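Local coordinates for probable sulfate-binding lipoprotein SubI (PDB 6DDN) that probably binds sulfate outside the cell membrane and delivers it to a membrane transporter for uptake, at residues 54-59 against 263-268; 104-109 against 279-284; 140-145 against 179-184; 298-301 against 305-308. All blocks are in the same frame, centred on the assembly; numbering follows the deposited sequence.

How the contacts relate
Strand 53-58 opens the chain, and contact 1 closes the longest loop, from 54-59 to 263-268, with strand 106-108 lying between its two strands. Contact 2 starts inside that loop at 104-109 and ends beyond it, at 279-284, so the two cross; their centres are about 5 Å apart. Contact 3, 140-145 with 179-184, is nested inside both loops, with its centre about 21 Å from that of contact 1, and joins strand 138-147 to a covering helix. Contact 4 follows in series as a short closure at 298-301 and 305-308, joining strand 299-300, a neighbour of 138-147, to helix 303-308. Strand 257-267, a neighbour of both 106-108 and 138-147, links the two regions of sheet.

Contact 1 (54-59 against 263-268); sequences ITLVAY and NPLAVV
Y59 and N263 cross at about a right angle, the tyrosine reaching over the asparagine amide with its hydroxyl end. Y59 OH is 3.1 Å from N263 CG and 3.3 Å from N263 ND2, and this near-equal spacing puts the oxygen above the amide plane. The distance from Y59 OH to N263 OD1 is also 3.1 Å. Ring and amide are turned 28° against each other, and N263 ND2 approaches the ring obliquely, 3.7 Å from Y59 CZ. The amide nitrogen is committed elsewhere, donating to the carbonyl oxygen of S110, which limits how the amide can rotate. On the tyrosine side, a chi1 of 60° sets CG between the backbone N and the carbonyl carbon, and the ring is thereby carried toward 263-268. A bound sulfate ion lies about 3 Å from the Y59 side chain; it may come from the crystallisation liquor, but its position is consistent with an anion pocket at this end of the strands.

The second meeting is looser. L56 and L265 touch by their branch ends alone, with L56 CD1 4.4 Å from L265 CD1. The closest CA pair, L56 and V267, is 9.2 Å apart, which fits strands that are next-but-one in a sheet. The strand between them is 106-108, parallel to 53-58 and antiparallel to 257-267: L56 leans on L106, L265 leans on N108, and P264 O accepts from N108 ND2. Helix 274-284 borders the apolar part through R281, which touches L265, while helix 91-99 meets Y59 through S91.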
loop_
_atom_site.group_PDB
_atom_site.type_symbol
_atom_site.label_atom_id
_atom_site.label_comp_id
_atom_site.label_asym_id
_atom_site.label_seq_id
_atom_site.Cartn_x
_atom_site.Cartn_y
_atom_site.Cartn_z
ATOM N N ILE A 54 -11.893 -18.451 7.462
ATOM C CA ILE A 54 -10.538 -17.915 7.498
ATOM C C ILE A 54 -10.614 -16.409 7.712
ATOM O O ILE A 54 -11.570 -15.749 7.293
ATOM C CB ILE A 54 -9.741 -18.239 6.214
ATOM C CG1 ILE A 54 -10.521 -17.808 4.973
ATOM C CG2 ILE A 54 -9.405 -19.723 6.156
ATOM C CD1 ILE A 54 -9.730 -17.915 3.687
ATOM N N THR A 55 -9.593 -15.867 8.368
ATOM C CA THR A 55 -9.539 -14.452 8.708
ATOM C C THR A 55 -8.339 -13.807 8.035
ATOM O O THR A 55 -7.205 -14.271 8.196
ATOM C CB THR A 55 -9.456 -14.248 10.222
ATOM O OG1 THR A 55 -10.675 -14.694 10.830
ATOM C CG2 THR A 55 -9.239 -12.779 10.547
ATOM N N LEU A 56 -8.594 -12.739 7.286
ATOM C CA LEU A 56 -7.545 -11.947 6.661
ATOM C C LEU A 56 -7.330 -10.682 7.479
ATOM O O LEU A 56 -8.249 -9.864 7.616
ATOM C CB LEU A 56 -7.907 -11.592 5.219
ATOM C CG LEU A 56 -6.970 -10.572 4.566
ATOM C CD1 LEU A 56 -5.582 -11.160 4.366
ATOM C CD2 LEU A 56 -7.539 -10.091 3.252
ATOM N N VAL A 57 -6.132 -10.528 8.027
ATOM C CA VAL A 57 -5.724 -9.303 8.701
ATOM C C VAL A 57 -4.940 -8.483 7.688
ATOM O O VAL A 57 -3.793 -8.809 7.364
ATOM C CB VAL A 57 -4.898 -9.593 9.961
ATOM C CG1 VAL A 57 -4.331 -8.302 10.536
ATOM C CG2 VAL A 57 -5.751 -10.305 10.998
ATOM N N ALA A 58 -5.561 -7.429 7.170
ATOM C CA ALA A 58 -4.968 -6.606 6.129
ATOM C C ALA A 58 -4.742 -5.193 6.644
ATOM O O ALA A 58 -5.202 -4.814 7.724
ATOM C CB ALA A 58 -5.850 -6.582 4.873
ATOM N N TYR A 59 -4.023 -4.403 5.845
ATOM C CA TYR A 59 -3.741 -3.022 6.215
ATOM C C TYR A 59 -4.956 -2.136 5.950
ATOM O O TYR A 59 -6.079 -2.635 5.840
ATOM C CB TYR A 59 -2.487 -2.506 5.492
ATOM C CG TYR A 59 -2.525 -2.508 3.977
ATOM C CD1 TYR A 59 -2.515 -3.696 3.256
ATOM C CD2 TYR A 59 -2.523 -1.315 3.268
ATOM C CE1 TYR A 59 -2.533 -3.694 1.870
ATOM C CE2 TYR A 59 -2.537 -1.304 1.888
ATOM C CZ TYR A 59 -2.547 -2.492 1.193
ATOM O OH TYR A 59 -2.564 -2.470 -0.184
ATOM N N ASN A 263 2.581 -4.473 -2.220
ATOM C CA ASN A 263 1.877 -4.881 -1.016
ATOM C C ASN A 263 1.987 -6.387 -0.830
ATOM O O ASN A 263 1.383 -7.142 -1.607
ATOM C CB ASN A 263 0.413 -4.458 -1.092
ATOM C CG ASN A 263 0.254 -2.969 -1.318
ATOM O OD1 ASN A 263 -0.309 -2.538 -2.324
ATOM N ND2 ASN A 263 0.757 -2.171 -0.382
ATOM N N PRO A 264 2.723 -6.867 0.167
ATOM C CA PRO A 264 2.925 -8.311 0.320
ATOM C C PRO A 264 1.723 -9.020 0.932
ATOM O O PRO A 264 0.908 -8.439 1.652
ATOM C CB PRO A 264 4.137 -8.398 1.253
ATOM C CG PRO A 264 4.085 -7.132 2.042
ATOM C CD PRO A 264 3.533 -6.085 1.118
ATOM N N LEU A 265 1.644 -10.316 0.632
ATOM C CA LEU A 265 0.620 -11.207 1.155
ATOM C C LEU A 265 1.271 -12.532 1.517
ATOM O O LEU A 265 2.093 -13.053 0.759
ATOM C CB LEU A 265 -0.504 -11.436 0.135
ATOM C CG LEU A 265 -1.455 -12.613 0.366
ATOM C CD1 LEU A 265 -2.574 -12.236 1.326
ATOM C CD2 LEU A 265 -2.024 -13.103 -0.958
ATOM N N ALA A 266 0.903 -13.075 2.674
ATOM C CA ALA A 266 1.478 -14.329 3.134
ATOM C C ALA A 266 0.452 -15.083 3.965
ATOM O O ALA A 266 -0.426 -14.484 4.592
ATOM C CB ALA A 266 2.753 -14.098 3.950
ATOM N N VAL A 267 0.572 -16.402 3.958
ATOM C CA VAL A 267 -0.255 -17.251 4.805
ATOM C C VAL A 267 0.333 -17.260 6.210
ATOM O O VAL A 267 1.556 -17.311 6.388
ATOM C CB VAL A 267 -0.344 -18.671 4.214
ATOM C CG1 VAL A 267 -0.653 -19.693 5.294
ATOM C CG2 VAL A 267 -1.394 -18.720 3.114
ATOM N N VAL A 268 -0.535 -17.187 7.215
ATOM C CA VAL A 268 -0.095 -17.241 8.605
ATOM C C VAL A 268 0.213 -18.692 8.957
ATOM O O VAL A 268 -0.643 -19.571 8.814
ATOM C CB VAL A 268 -1.155 -16.652 9.545
ATOM C CG1 VAL A 268 -0.947 -17.160 10.964
ATOM C CG2 VAL A 268 -1.107 -15.135 9.506
#

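Contact 2 (104-109 against 279-284); sequences ADLVNF and AFRNFQ
L106 drives its forked end between F280 and R281, a strand-on-helix packing in the alpha/beta sandwich of a type 2 periplasmic-binding-protein fold. Strand 106-108 runs inside the sheet, flanked by strands 53-58 and 257-267, and helix 274-284 covers it. The nearest backbone pair is L106 and R281, whose CA atoms are 7.8 Å apart.

L106 gives most to the interface, and its two methyls share the work. CD1 comes to F280 at the rim of the ring, in the ring plane, 3.6 Å from F280 CD2, so it meets the ring's edge. CD2 takes the other neighbour and rests 3.7 Å from R281 CB. A chi2 of 115° lies well away from a staggered value, and with this rotation one methyl serves each helix residue.

The F280 ring is also met by F73, with planes about 45° apart, and by I70 of helix 63-74. Helix 63-74 thus covers another part of the ring, and I54 of strand 53-58 also touches it.

R281 contributes only the root of its side chain. CB points toward the strand, whereas the remainder bends at chi3 and leads away from it. The guanidinium is then held beside the next residue of its own helix: N282 OD1 accepts from R281 NE at 2.9 Å and, on a lone pair in the carbonyl plane, from R281 NH2 at 2.6 Å, both nitrogens gripping the one oxygen side-on with that oxygen close to the guanidinium plane.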
loop_
_atom_site.group_PDB
_atom_site.type_symbol
_atom_site.label_atom_id
_atom_site.label_comp_id
_atom_site.label_asym_id
_atom_site.label_seq_id
_atom_site.Cartn_x
_atom_site.Cartn_y
_atom_site.Cartn_z
ATOM N N ALA A 104 -5.381 -14.798 12.927
ATOM C CA ALA A 104 -5.182 -14.495 11.520
ATOM C C ALA A 104 -4.853 -15.784 10.788
ATOM O O ALA A 104 -4.100 -16.618 11.296
ATOM C CB ALA A 104 -4.061 -13.470 11.316
ATOM N N ASP A 105 -5.438 -15.944 9.603
ATOM C CA ASP A 105 -5.061 -17.019 8.702
ATOM C C ASP A 105 -4.275 -16.527 7.497
ATOM O O ASP A 105 -3.529 -17.311 6.902
ATOM C CB ASP A 105 -6.308 -17.778 8.226
ATOM C CG ASP A 105 -7.103 -18.373 9.379
ATOM O OD1 ASP A 105 -6.709 -19.440 9.895
ATOM O OD2 ASP A 105 -8.123 -17.769 9.773
ATOM N N LEU A 106 -4.413 -15.251 7.140
ATOM C CA LEU A 106 -3.627 -14.633 6.084
ATOM C C LEU A 106 -3.309 -13.201 6.476
ATOM O O LEU A 106 -4.112 -12.524 7.124
ATOM C CB LEU A 106 -4.361 -14.632 4.739
ATOM C CG LEU A 106 -4.478 -15.959 4.000
ATOM C CD1 LEU A 106 -5.933 -16.381 3.918
ATOM C CD2 LEU A 106 -3.869 -15.835 2.616
ATOM N N VAL A 107 -2.130 -12.744 6.069
ATOM C CA VAL A 107 -1.707 -11.368 6.278
ATOM C C VAL A 107 -1.525 -10.712 4.921
ATOM O O VAL A 107 -1.045 -11.346 3.976
ATOM C CB VAL A 107 -0.411 -11.280 7.108
ATOM C CG1 VAL A 107 -0.740 -11.409 8.576
ATOM C CG2 VAL A 107 0.575 -12.355 6.676
ATOM N N ASN A 108 -1.932 -9.449 4.824
ATOM C CA ASN A 108 -1.733 -8.638 3.623
ATOM C C ASN A 108 -1.438 -7.224 4.110
ATOM O O ASN A 108 -2.355 -6.489 4.484
ATOM C CB ASN A 108 -2.949 -8.676 2.708
ATOM C CG ASN A 108 -2.851 -7.681 1.570
ATOM O OD1 ASN A 108 -3.771 -6.898 1.331
ATOM N ND2 ASN A 108 -1.730 -7.704 0.862
ATOM N N PHE A 109 -0.166 -6.851 4.112
ATOM C CA PHE A 109 0.264 -5.613 4.740
ATOM C C PHE A 109 0.764 -4.624 3.696
ATOM O O PHE A 109 1.001 -4.964 2.535
ATOM C CB PHE A 109 1.339 -5.899 5.793
ATOM C CG PHE A 109 0.813 -6.622 6.997
ATOM C CD1 PHE A 109 -0.473 -6.380 7.452
ATOM C CD2 PHE A 109 1.591 -7.553 7.665
ATOM C CE1 PHE A 109 -0.973 -7.043 8.558
ATOM C CE2 PHE A 109 1.097 -8.221 8.774
ATOM C CZ PHE A 109 -0.188 -7.965 9.219
ATOM N N ALA A 279 -5.333 -21.950 -0.397
ATOM C CA ALA A 279 -6.217 -21.810 -1.548
ATOM C C ALA A 279 -6.595 -20.353 -1.773
ATOM O O ALA A 279 -6.615 -19.877 -2.915
ATOM C CB ALA A 279 -7.467 -22.669 -1.357
ATOM N N PHE A 280 -6.881 -19.621 -0.695
ATOM C CA PHE A 280 -7.247 -18.217 -0.831
ATOM C C PHE A 280 -6.067 -17.364 -1.275
ATOM O O PHE A 280 -6.259 -16.365 -1.976
ATOM C CB PHE A 280 -7.813 -17.688 0.486
ATOM C CG PHE A 280 -8.436 -16.329 0.373
ATOM C CD1 PHE A 280 -9.255 -16.018 -0.697
ATOM C CD2 PHE A 280 -8.206 -15.363 1.335
ATOM C CE1 PHE A 280 -9.833 -14.769 -0.804
ATOM C CE2 PHE A 280 -8.783 -14.109 1.232
ATOM C CZ PHE A 280 -9.596 -13.813 0.162
ATOM N N ARG A 281 -4.847 -17.734 -0.882
ATOM C CA ARG A 281 -3.677 -16.980 -1.317
ATOM C C ARG A 281 -3.364 -17.251 -2.784
ATOM O O ARG A 281 -3.114 -16.319 -3.558
ATOM C CB ARG A 281 -2.469 -17.322 -0.445
ATOM C CG ARG A 281 -1.198 -16.614 -0.880
ATOM C CD ARG A 281 0.036 -17.411 -0.518
ATOM N NE ARG A 281 0.153 -18.623 -1.322
ATOM C CZ ARG A 281 0.883 -19.680 -0.976
ATOM N NH1 ARG A 281 1.562 -19.673 0.162
ATOM N NH2 ARG A 281 0.932 -20.745 -1.768
ATOM N N ASN A 282 -3.371 -18.526 -3.182
ATOM C CA ASN A 282 -3.064 -18.874 -4.566
ATOM C C ASN A 282 -4.122 -18.347 -5.525
ATOM O O ASN A 282 -3.805 -18.018 -6.674
ATOM C CB ASN A 282 -2.923 -20.389 -4.704
ATOM C CG ASN A 282 -1.725 -20.936 -3.945
ATOM O OD1 ASN A 282 -0.855 -20.182 -3.506
ATOM N ND2 ASN A 282 -1.674 -22.254 -3.788
ATOM N N PHE A 283 -5.374 -18.249 -5.073
ATOM C CA PHE A 283 -6.430 -17.714 -5.925
ATOM C C PHE A 283 -6.127 -16.288 -6.368
ATOM O O PHE A 283 -6.575 -15.866 -7.439
ATOM C CB PHE A 283 -7.771 -17.770 -5.192
ATOM C CG PHE A 283 -8.928 -17.253 -6.001
ATOM C CD1 PHE A 283 -9.514 -18.039 -6.980
ATOM C CD2 PHE A 283 -9.432 -15.982 -5.779
ATOM C CE1 PHE A 283 -10.579 -17.567 -7.723
ATOM C CE2 PHE A 283 -10.496 -15.504 -6.518
ATOM C CZ PHE A 283 -11.070 -16.298 -7.493
ATOM N N GLN A 284 -5.363 -15.538 -5.566
ATOM C CA GLN A 284 -5.071 -14.148 -5.900
ATOM C C GLN A 284 -4.247 -14.031 -7.172
ATOM O O GLN A 284 -4.401 -13.061 -7.925
ATOM C CB GLN A 284 -4.342 -13.471 -4.739
ATOM C CG GLN A 284 -5.089 -13.530 -3.422
ATOM C CD GLN A 284 -6.541 -13.137 -3.570
ATOM O OE1 GLN A 284 -6.865 -12.166 -4.255
ATOM N NE2 GLN A 284 -7.427 -13.896 -2.937
#

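Contact 3 (140-145 against 179-184); sequences SVVTFV and KWNLLA
V142 is the one residue of strand 140-145 that meets helix 179-184. Its CB faces A184, and all three side-chain carbons of V142, CB, CG1 and CG2, lie 4.0 Å from A184 CB. The two branches differ in their second partner. CG1, anti to the backbone N at chi1 178°, lies 4.1 Å from N181 OD1; the amide nitrogen of N181 bonds instead to T169 OG1. V142 CG2 is 3.8 Å from W180 CB and 3.6 Å from W180 O. That carbonyl is already used within the helix, accepting from A184 N at 3.1 Å, so the methyl merely rests against it. The indole of W180 leads away from the strand, and its NE1 donates to S110 O.

Strand and helix axes approach to 8.6 Å at an angle of 81°, and this steep crossing keeps their shared length short. V141 and T143 face the other side of the sheet. I261 touches V142 and W180, and F259 touches A184, extending the packing along strand 257-267. Helices layered on a sheet characterise the alpha/beta lobes of periplasmic solute-binding proteins; the near-perpendicular crossing is a feature of this pair.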
loop_
_atom_site.group_PDB
_atom_site.type_symbol
_atom_site.label_atom_id
_atom_site.label_comp_id
_atom_site.label_asym_id
_atom_site.label_seq_id
_atom_site.Cartn_x
_atom_site.Cartn_y
_atom_site.Cartn_z
ATOM N N SER A 140 0.826 -0.621 -6.171
ATOM C CA SER A 140 0.322 0.685 -6.574
ATOM C C SER A 140 1.510 1.618 -6.776
ATOM O O SER A 140 2.661 1.177 -6.849
ATOM C CB SER A 140 -0.662 1.234 -5.534
ATOM O OG SER A 140 -1.376 2.347 -6.039
ATOM N N VAL A 141 1.225 2.914 -6.876
ATOM C CA VAL A 141 2.249 3.948 -6.909
ATOM C C VAL A 141 1.818 5.072 -5.980
ATOM O O VAL A 141 0.628 5.265 -5.714
ATOM C CB VAL A 141 2.495 4.495 -8.332
ATOM C CG1 VAL A 141 3.114 3.431 -9.216
ATOM C CG2 VAL A 141 1.194 5.006 -8.933
ATOM N N VAL A 142 2.802 5.818 -5.482
ATOM C CA VAL A 142 2.506 6.987 -4.669
ATOM C C VAL A 142 1.927 8.081 -5.556
ATOM O O VAL A 142 2.431 8.348 -6.656
ATOM C CB VAL A 142 3.774 7.461 -3.939
ATOM C CG1 VAL A 142 3.485 8.709 -3.136
ATOM C CG2 VAL A 142 4.309 6.356 -3.042
ATOM N N THR A 143 0.857 8.717 -5.087
ATOM C CA THR A 143 0.184 9.755 -5.851
ATOM C C THR A 143 -0.244 10.881 -4.920
ATOM O O THR A 143 -0.322 10.712 -3.701
ATOM C CB THR A 143 -1.034 9.199 -6.601
ATOM O OG1 THR A 143 -1.571 10.208 -7.464
ATOM C CG2 THR A 143 -2.103 8.757 -5.617
ATOM N N PHE A 144 -0.509 12.044 -5.514
ATOM C CA PHE A 144 -1.042 13.194 -4.791
ATOM C C PHE A 144 -2.560 13.163 -4.893
ATOM O O PHE A 144 -3.112 13.374 -5.976
ATOM C CB PHE A 144 -0.524 14.509 -5.368
ATOM C CG PHE A 144 0.961 14.693 -5.267
ATOM C CD1 PHE A 144 1.675 14.166 -4.209
ATOM C CD2 PHE A 144 1.639 15.425 -6.230
ATOM C CE1 PHE A 144 3.043 14.352 -4.121
ATOM C CE2 PHE A 144 3.005 15.613 -6.149
ATOM C CZ PHE A 144 3.709 15.076 -5.093
ATOM N N VAL A 145 -3.241 12.919 -3.783
ATOM C CA VAL A 145 -4.676 13.171 -3.756
ATOM C C VAL A 145 -4.888 14.667 -3.605
ATOM O O VAL A 145 -4.241 15.329 -2.785
ATOM C CB VAL A 145 -5.373 12.381 -2.637
ATOM C CG1 VAL A 145 -6.869 12.655 -2.669
ATOM C CG2 VAL A 145 -5.121 10.902 -2.809
ATOM N N LYS A 179 5.292 5.251 4.974
ATOM C CA LYS A 179 6.642 4.927 4.530
ATOM C C LYS A 179 6.784 5.069 3.019
ATOM O O LYS A 179 7.781 5.621 2.539
ATOM C CB LYS A 179 7.017 3.517 4.985
ATOM C CG LYS A 179 7.167 3.392 6.495
ATOM C CD LYS A 179 6.972 1.961 6.955
ATOM C CE LYS A 179 7.143 1.837 8.461
ATOM N NZ LYS A 179 6.813 0.464 8.936
ATOM N N TRP A 180 5.807 4.576 2.251
ATOM C CA TRP A 180 5.789 4.873 0.823
ATOM C C TRP A 180 5.775 6.377 0.586
ATOM O O TRP A 180 6.513 6.888 -0.264
ATOM C CB TRP A 180 4.571 4.233 0.153
ATOM C CG TRP A 180 4.456 2.742 0.289
ATOM C CD1 TRP A 180 3.461 2.055 0.922
ATOM C CD2 TRP A 180 5.349 1.751 -0.245
ATOM N NE1 TRP A 180 3.684 0.703 0.829
ATOM C CE2 TRP A 180 4.835 0.489 0.118
ATOM C CE3 TRP A 180 6.533 1.809 -0.986
ATOM C CZ2 TRP A 180 5.464 -0.704 -0.237
ATOM C CZ3 TRP A 180 7.157 0.621 -1.335
ATOM C CH2 TRP A 180 6.621 -0.618 -0.960
ATOM N N ASN A 181 4.951 7.102 1.350
ATOM C CA ASN A 181 4.760 8.532 1.138
ATOM C C ASN A 181 6.029 9.337 1.374
ATOM O O ASN A 181 6.140 10.455 0.864
ATOM C CB ASN A 181 3.650 9.054 2.053
ATOM C CG ASN A 181 2.271 8.591 1.626
ATOM O OD1 ASN A 181 2.122 7.841 0.661
ATOM N ND2 ASN A 181 1.250 9.034 2.354
ATOM N N LEU A 182 6.974 8.812 2.153
ATOM C CA LEU A 182 8.244 9.491 2.366
ATOM C C LEU A 182 9.380 8.905 1.540
ATOM O O LEU A 182 10.354 9.615 1.267
ATOM C CB LEU A 182 8.624 9.458 3.852
ATOM C CG LEU A 182 7.610 10.107 4.798
ATOM C CD1 LEU A 182 8.224 10.340 6.168
ATOM C CD2 LEU A 182 7.079 11.407 4.216
ATOM N N LEU A 183 9.272 7.639 1.130
ATOM C CA LEU A 183 10.277 7.060 0.245
ATOM C C LEU A 183 10.264 7.732 -1.121
ATOM O O LEU A 183 11.327 7.993 -1.698
ATOM C CB LEU A 183 10.041 5.559 0.101
ATOM C CG LEU A 183 10.594 4.695 1.229
ATOM C CD1 LEU A 183 9.957 3.314 1.203
ATOM C CD2 LEU A 183 12.110 4.601 1.131
ATOM N N ALA A 184 9.075 8.013 -1.656
ATOM C CA ALA A 184 8.986 8.624 -2.981
ATOM C C ALA A 184 9.676 9.981 -3.050
ATOM O O ALA A 184 10.511 10.176 -3.951
ATOM C CB ALA A 184 7.517 8.713 -3.412
#

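Contact 4 (298-301 against 305-308); sequences FRPV and VAAD
P300, at the end of strand 299-300, meets V305 and A306 of helix 303-308, which follows it directly in the chain. Taken in order, the segment starts with F298, whose ring makes edge-to-face pairs with W293 and F138. R299 likewise serves other partners: its NE forms a salt bridge to E237 OE1 and its NH2 donates to P314 O.

The ring of P300 presents CG, which lies 3.6 Å from V305 CG1 and 3.8 Å from the backbone N of A306. The valine branch in question is the one anti to its own backbone N (chi1 176°), and the two side chains meet at a slant. From the backbone side, P300 O is 3.7 Å from A306 CB, so that methyl bears on the carbonyl as well as facing the ring, 4.2 Å from P300 CG. V301 then points away from the helix.

The CA atoms of P300 and A306 are only 5.5 Å apart, so the chain doubles back on itself within six residues. This is local packing of a strand end against the next helix. Strand 299-300 pairs antiparallel with strand 138-147, while helix 287-295 borders the proline and valine through Q290.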
loop_
_atom_site.group_PDB
_atom_site.type_symbol
_atom_site.label_atom_id
_atom_site.label_comp_id
_atom_site.label_asym_id
_atom_site.label_seq_id
_atom_site.Cartn_x
_atom_site.Cartn_y
_atom_site.Cartn_z
ATOM N N PHE A 298 -5.964 -1.531 -8.152
ATOM C CA PHE A 298 -4.669 -2.003 -7.679
ATOM C C PHE A 298 -3.888 -2.565 -8.859
ATOM O O PHE A 298 -4.430 -3.338 -9.656
ATOM C CB PHE A 298 -4.835 -3.067 -6.592
ATOM C CG PHE A 298 -5.635 -2.605 -5.401
ATOM C CD1 PHE A 298 -7.019 -2.570 -5.448
ATOM C CD2 PHE A 298 -5.001 -2.216 -4.232
ATOM C CE1 PHE A 298 -7.754 -2.147 -4.355
ATOM C CE2 PHE A 298 -5.730 -1.797 -3.135
ATOM C CZ PHE A 298 -7.109 -1.760 -3.198
ATOM N N ARG A 299 -2.627 -2.179 -8.969
ATOM C CA ARG A 299 -1.823 -2.584 -10.113
ATOM C C ARG A 299 -1.448 -4.057 -10.008
ATOM O O ARG A 299 -0.771 -4.451 -9.050
ATOM C CB ARG A 299 -0.579 -1.707 -10.212
ATOM C CG ARG A 299 -0.879 -0.350 -10.814
ATOM C CD ARG A 299 0.204 0.669 -10.536
ATOM N NE ARG A 299 -0.170 1.980 -11.057
ATOM C CZ ARG A 299 0.456 2.597 -12.055
ATOM N NH1 ARG A 299 1.495 2.022 -12.648
ATOM N NH2 ARG A 299 0.038 3.788 -12.463
ATOM N N PRO A 300 -1.858 -4.897 -10.951
ATOM C CA PRO A 300 -1.583 -6.331 -10.842
ATOM C C PRO A 300 -0.147 -6.667 -11.213
ATOM O O PRO A 300 0.543 -5.916 -11.905
ATOM C CB PRO A 300 -2.563 -6.948 -11.844
ATOM C CG PRO A 300 -2.704 -5.893 -12.893
ATOM C CD PRO A 300 -2.633 -4.572 -12.162
ATOM N N VAL A 301 0.294 -7.833 -10.734
ATOM C CA VAL A 301 1.631 -8.332 -11.042
ATOM C C VAL A 301 1.641 -9.299 -12.218
ATOM O O VAL A 301 2.723 -9.587 -12.754
ATOM C CB VAL A 301 2.279 -9.006 -9.814
ATOM C CG1 VAL A 301 2.415 -8.007 -8.678
ATOM C CG2 VAL A 301 1.470 -10.215 -9.379
ATOM N N VAL A 305 -2.191 -9.309 -17.454
ATOM C CA VAL A 305 -3.232 -8.424 -16.944
ATOM C C VAL A 305 -2.700 -7.003 -16.813
ATOM O O VAL A 305 -3.404 -6.032 -17.115
ATOM C CB VAL A 305 -3.780 -8.954 -15.605
ATOM C CG1 VAL A 305 -4.798 -7.982 -15.014
ATOM C CG2 VAL A 305 -4.400 -10.329 -15.799
ATOM N N ALA A 306 -1.448 -6.859 -16.373
ATOM C CA ALA A 306 -0.852 -5.531 -16.265
ATOM C C ALA A 306 -0.747 -4.864 -17.629
ATOM O O ALA A 306 -0.920 -3.646 -17.748
ATOM C CB ALA A 306 0.522 -5.623 -15.600
ATOM N N ALA A 307 -0.466 -5.647 -18.672
ATOM C CA ALA A 307 -0.494 -5.103 -20.026
ATOM C C ALA A 307 -1.902 -4.672 -20.411
ATOM O O ALA A 307 -2.093 -3.600 -20.999
ATOM C CB ALA A 307 0.044 -6.134 -21.018
ATOM N N ASP A 308 -2.905 -5.493 -20.076
ATOM C CA ASP A 308 -4.285 -5.178 -20.434
ATOM C C ASP A 308 -4.774 -3.908 -19.751
ATOM O O ASP A 308 -5.627 -3.200 -20.297
ATOM C CB ASP A 308 -5.201 -6.349 -20.076
ATOM C CG ASP A 308 -4.881 -7.600 -20.864
ATOM O OD1 ASP A 308 -4.009 -7.534 -21.755
ATOM O OD2 ASP A 308 -5.495 -8.651 -20.587
#